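Local coordinates for uncharacterized protein (Pseudomonas aeruginosa, PDB 6P8P) that is a HORMA-domain protein of a type III CBASS system and probably takes part in regulating the associated cGAS-like nucleotidyltransferase in immunity against bacteriophages, at residues D16-L28 / L40-A52. The protein carries 2 engineered substitutions. Residues are numbered along the deposited sequence; the frame is centred on the assembly and turned at random.
Sequences DALQTWDAIVELL and LRAVTGVAASLIA
W21 of helix 17-28 reaches into the break between helices 35-42 and 44-52 of this HORMA domain, a knob in a hole made by L40, T44, A47 and I51. With CG anti to the backbone N (chi1 -178°), the indole leans across toward the kink. Its CB meets I51 CD1 at 4.0 Å, and the ring carbons then spread over the methyl of A47, whose CB stands 3.4 Å from the centroid of the six-membered ring, only 11° off the normal: a CH-pi contact for which alanine is small enough. Against the opposite face, toward the rim, lies V25 CG2, so the flat ring is sandwiched. CD1 comes 3.3 Å from T44 OG1. NE1 donates to L40 O at 3.0 Å, with the oxygen in the ring plane, although the nitrogen stands above the plane of that carbonyl and the bond is somewhat bent. CZ2 meets V43 CG2 obliquely and also lies near L40 CB. A buried indole N-H is thus satisfied where the helix breaks and a carbonyl becomes available, while T44 OG1 bonds back to R41 O and accepts a hydrogen bond from a water that also donates to D22 OD1. Other waters link R41 to D22 and E26, suiting charged residues to the exposed border.

Toward the start of helix 17-28, which is closed by the D16-Q19 capping box, the two axes approach to 8.3 Å at 115°. Small A17 and A48 permit this, their CA atoms being 4.9 Å apart. I72 of strand 69-75 packs on I24 and L28, and M102 of strand 101-106 on W21 and L40, while W113 of the second subunit packs on A48 and A52. Between the helices, A17 CB rests 3.3 Å from A48 O.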
loop_
_atom_site.group_PDB
_atom_site.type_symbol
_atom_site.label_atom_id
_atom_site.label_comp_id
_atom_site.label_asym_id
_atom_site.label_seq_id
_atom_site.Cartn_x
_atom_site.Cartn_y
_atom_site.Cartn_z
ATOM N N ASP A 16 -4.629 2.750 13.873
ATOM C CA ASP A 16 -3.850 3.077 12.684
ATOM C C ASP A 16 -4.511 2.445 11.448
ATOM O O ASP A 16 -5.496 1.695 11.536
ATOM C CB ASP A 16 -2.383 2.695 12.867
ATOM C CG ASP A 16 -2.091 1.208 12.750
ATOM O OD1 ASP A 16 -2.709 0.460 11.988
ATOM O OD2 ASP A 16 -1.128 0.785 13.444
ATOM N N ALA A 17 -4.035 2.854 10.271
ATOM C CA ALA A 17 -4.711 2.463 9.030
ATOM C C ALA A 17 -4.745 0.954 8.838
ATOM O O ALA A 17 -5.724 0.402 8.290
ATOM C CB ALA A 17 -4.043 3.146 7.834
ATOM N N LEU A 18 -3.703 0.257 9.279
ATOM C CA LEU A 18 -3.717 -1.195 9.139
ATOM C C LEU A 18 -4.645 -1.844 10.170
ATOM O O LEU A 18 -5.345 -2.820 9.870
ATOM C CB LEU A 18 -2.290 -1.736 9.257
ATOM C CG LEU A 18 -2.143 -3.252 9.180
ATOM C CD1 LEU A 18 -0.855 -3.637 8.392
ATOM C CD2 LEU A 18 -2.054 -3.846 10.565
ATOM N N GLN A 19 -4.665 -1.321 11.403
ATOM C CA GLN A 19 -5.610 -1.839 12.384
ATOM C C GLN A 19 -7.042 -1.641 11.916
ATOM O O GLN A 19 -7.904 -2.475 12.194
ATOM C CB GLN A 19 -5.406 -1.154 13.738
ATOM C CG GLN A 19 -4.085 -1.461 14.386
ATOM C CD GLN A 19 -3.823 -0.616 15.604
ATOM O OE1 GLN A 19 -4.145 0.579 15.623
ATOM N NE2 GLN A 19 -3.213 -1.223 16.637
ATOM N N THR A 20 -7.304 -0.538 11.219
ATOM C CA THR A 20 -8.626 -0.274 10.667
ATOM C C THR A 20 -8.975 -1.315 9.614
ATOM O O THR A 20 -10.038 -1.930 9.655
ATOM C CB THR A 20 -8.657 1.122 10.046
ATOM O OG1 THR A 20 -8.259 2.128 11.009
ATOM C CG2 THR A 20 -10.076 1.439 9.510
ATOM N N TRP A 21 -8.056 -1.578 8.682
ATOM C CA TRP A 21 -8.345 -2.613 7.679
ATOM C C TRP A 21 -8.564 -3.975 8.317
ATOM O O TRP A 21 -9.490 -4.699 7.937
ATOM C CB TRP A 21 -7.207 -2.704 6.678
ATOM C CG TRP A 21 -7.416 -3.681 5.582
ATOM C CD1 TRP A 21 -6.644 -4.768 5.321
ATOM C CD2 TRP A 21 -8.465 -3.677 4.608
ATOM N NE1 TRP A 21 -7.125 -5.427 4.197
ATOM C CE2 TRP A 21 -8.258 -4.783 3.763
ATOM C CE3 TRP A 21 -9.548 -2.823 4.351
ATOM C CZ2 TRP A 21 -9.067 -5.046 2.671
ATOM C CZ3 TRP A 21 -10.386 -3.106 3.273
ATOM C CH2 TRP A 21 -10.139 -4.214 2.450
ATOM N N ASP A 22 -7.731 -4.336 9.294
ATOM C CA ASP A 22 -7.905 -5.615 9.968
ATOM C C ASP A 22 -9.291 -5.713 10.609
ATOM O O ASP A 22 -9.933 -6.764 10.556
ATOM C CB ASP A 22 -6.809 -5.798 11.018
ATOM C CG ASP A 22 -5.489 -6.253 10.434
ATOM O OD1 ASP A 22 -5.419 -6.563 9.234
ATOM O OD2 ASP A 22 -4.493 -6.304 11.204
ATOM N N ALA A 23 -9.794 -4.607 11.168
ATOM C CA ALA A 23 -11.126 -4.647 11.781
ATOM C C ALA A 23 -12.194 -4.849 10.718
ATOM O O ALA A 23 -13.181 -5.566 10.948
ATOM C CB ALA A 23 -11.402 -3.368 12.581
ATOM N N ILE A 24 -11.988 -4.235 9.539
ATOM C CA ILE A 24 -12.916 -4.385 8.415
ATOM C C ILE A 24 -12.875 -5.800 7.863
ATOM O O ILE A 24 -13.911 -6.398 7.557
ATOM C CB ILE A 24 -12.595 -3.341 7.327
ATOM C CG1 ILE A 24 -12.921 -1.940 7.858
ATOM C CG2 ILE A 24 -13.355 -3.635 6.044
ATOM C CD1 ILE A 24 -12.376 -0.792 7.023
ATOM N N VAL A 25 -11.691 -6.375 7.759
ATOM C CA VAL A 25 -11.592 -7.749 7.290
ATOM C C VAL A 25 -12.336 -8.691 8.232
ATOM O O VAL A 25 -13.029 -9.616 7.801
ATOM C CB VAL A 25 -10.120 -8.158 7.171
ATOM C CG1 VAL A 25 -10.013 -9.653 6.855
ATOM C CG2 VAL A 25 -9.410 -7.321 6.089
ATOM N N GLU A 26 -12.190 -8.484 9.530
ATOM C CA GLU A 26 -12.911 -9.339 10.475
ATOM C C GLU A 26 -14.429 -9.172 10.338
ATOM O O GLU A 26 -15.175 -10.157 10.357
ATOM C CB GLU A 26 -12.447 -9.042 11.898
ATOM C CG GLU A 26 -13.097 -9.962 12.943
ATOM C CD GLU A 26 -12.751 -11.426 12.774
ATOM O OE1 GLU A 26 -11.728 -11.737 12.127
ATOM O OE2 GLU A 26 -13.516 -12.270 13.291
ATOM N N LEU A 27 -14.897 -7.932 10.175
ATOM C CA LEU A 27 -16.317 -7.696 9.960
ATOM C C LEU A 27 -16.833 -8.484 8.764
ATOM O O LEU A 27 -17.912 -9.095 8.815
ATOM C CB LEU A 27 -16.559 -6.213 9.740
ATOM C CG LEU A 27 -18.029 -5.829 9.577
ATOM C CD1 LEU A 27 -18.685 -5.620 10.935
ATOM C CD2 LEU A 27 -18.154 -4.591 8.696
ATOM N N LEU A 28 -16.056 -8.513 7.686
ATOM C CA LEU A 28 -16.536 -9.091 6.439
ATOM C C LEU A 28 -16.327 -10.584 6.317
ATOM O O LEU A 28 -17.016 -11.208 5.505
ATOM C CB LEU A 28 -15.873 -8.401 5.261
ATOM C CG LEU A 28 -16.238 -6.943 5.047
ATOM C CD1 LEU A 28 -15.380 -6.308 3.947
ATOM C CD2 LEU A 28 -17.714 -6.801 4.713
ATOM N N LEU A 40 -8.507 -10.461 0.915
ATOM C CA LEU A 40 -8.593 -9.189 1.635
ATOM C C LEU A 40 -7.297 -8.882 2.382
ATOM O O LEU A 40 -6.824 -7.736 2.383
ATOM C CB LEU A 40 -9.775 -9.211 2.599
ATOM C CG LEU A 40 -11.122 -8.772 2.017
ATOM C CD1 LEU A 40 -11.609 -9.635 0.931
ATOM C CD2 LEU A 40 -12.129 -8.792 3.201
ATOM N N ARG A 41 -6.698 -9.890 3.013
ATOM C CA ARG A 41 -5.443 -9.675 3.712
ATOM C C ARG A 41 -4.313 -9.415 2.730
ATOM O O ARG A 41 -3.408 -8.628 3.021
ATOM C CB ARG A 41 -5.129 -10.872 4.621
ATOM C CG ARG A 41 -6.037 -11.000 5.830
ATOM C CD ARG A 41 -5.663 -12.213 6.691
ATOM N NE ARG A 41 -6.447 -12.269 7.917
ATOM C CZ ARG A 41 -6.529 -13.336 8.720
ATOM N NH1 ARG A 41 -5.877 -14.451 8.420
ATOM N NH2 ARG A 41 -7.272 -13.295 9.818
ATOM N N ALA A 42 -4.395 -9.984 1.531
ATOM C CA ALA A 42 -3.314 -9.788 0.557
ATOM C C ALA A 42 -3.215 -8.336 0.066
ATOM O O ALA A 42 -2.131 -7.896 -0.347
ATOM C CB ALA A 42 -3.518 -10.725 -0.633
ATOM N N VAL A 43 -4.321 -7.590 0.072
ATOM C CA VAL A 43 -4.341 -6.215 -0.410
ATOM C C VAL A 43 -4.162 -5.216 0.734
ATOM O O VAL A 43 -4.426 -4.032 0.564
ATOM C CB VAL A 43 -5.617 -5.904 -1.203
ATOM C CG1 VAL A 43 -5.774 -6.821 -2.388
ATOM C CG2 VAL A 43 -6.839 -5.968 -0.272
ATOM N N THR A 44 -3.696 -5.680 1.898
ATOM C CA THR A 44 -3.605 -4.818 3.074
ATOM C C THR A 44 -2.773 -3.577 2.808
ATOM O O THR A 44 -3.124 -2.474 3.248
ATOM C CB THR A 44 -3.005 -5.597 4.257
ATOM O OG1 THR A 44 -3.924 -6.586 4.709
ATOM C CG2 THR A 44 -2.661 -4.676 5.449
ATOM N N GLY A 45 -1.653 -3.724 2.094
ATOM C CA GLY A 45 -0.826 -2.550 1.842
ATOM C C GLY A 45 -1.591 -1.464 1.100
ATOM O O GLY A 45 -1.550 -0.278 1.460
ATOM N N VAL A 46 -2.306 -1.859 0.051
ATOM C CA VAL A 46 -3.074 -0.898 -0.730
ATOM C C VAL A 46 -4.218 -0.341 0.111
ATOM O O VAL A 46 -4.458 0.873 0.158
ATOM C CB VAL A 46 -3.588 -1.552 -2.031
ATOM C CG1 VAL A 46 -4.489 -0.591 -2.773
ATOM C CG2 VAL A 46 -2.432 -2.000 -2.888
ATOM N N ALA A 47 -4.962 -1.225 0.771
ATOM C CA ALA A 47 -6.149 -0.779 1.486
ATOM C C ALA A 47 -5.790 0.152 2.632
ATOM O O ALA A 47 -6.429 1.199 2.824
ATOM C CB ALA A 47 -6.912 -1.997 1.996
ATOM N N ALA A 48 -4.750 -0.202 3.396
ATOM C CA ALA A 48 -4.278 0.681 4.452
ATOM C C ALA A 48 -3.787 2.005 3.892
ATOM O O ALA A 48 -3.980 3.056 4.503
ATOM C CB ALA A 48 -3.188 -0.026 5.261
ATOM N N SER A 49 -3.129 1.986 2.738
ATOM C CA SER A 49 -2.698 3.243 2.138
ATOM C C SER A 49 -3.874 4.171 1.887
ATOM O O SER A 49 -3.802 5.373 2.172
ATOM C CB SER A 49 -1.963 2.956 0.818
ATOM O OG SER A 49 -1.571 4.151 0.132
ATOM N N LEU A 50 -4.960 3.621 1.361
ATOM C CA LEU A 50 -6.141 4.418 1.057
ATOM C C LEU A 50 -6.809 4.925 2.328
ATOM O O LEU A 50 -7.311 6.048 2.367
ATOM C CB LEU A 50 -7.131 3.580 0.237
ATOM C CG LEU A 50 -6.661 3.170 -1.149
ATOM C CD1 LEU A 50 -7.604 2.111 -1.730
ATOM C CD2 LEU A 50 -6.541 4.370 -2.053
ATOM N N ILE A 51 -6.869 4.090 3.363
ATOM C CA ILE A 51 -7.404 4.532 4.645
ATOM C C ILE A 51 -6.559 5.656 5.219
ATOM O O ILE A 51 -7.088 6.642 5.744
ATOM C CB ILE A 51 -7.503 3.339 5.611
ATOM C CG1 ILE A 51 -8.573 2.382 5.114
ATOM C CG2 ILE A 51 -7.776 3.816 7.020
ATOM C CD1 ILE A 51 -8.511 1.007 5.769
ATOM N N ALA A 52 -5.236 5.531 5.131
ATOM C CA ALA A 52 -4.370 6.585 5.643
ATOM C C ALA A 52 -4.606 7.900 4.909
ATOM O O ALA A 52 -4.379 8.975 5.475
ATOM C CB ALA A 52 -2.893 6.153 5.530
HETATM O O HOH W 1 -6.728 -9.542 8.867
HETATM O O HOH W 2 -3.690 -8.033 7.067
HETATM O O HOH W 3 -9.704 -11.541 10.253
#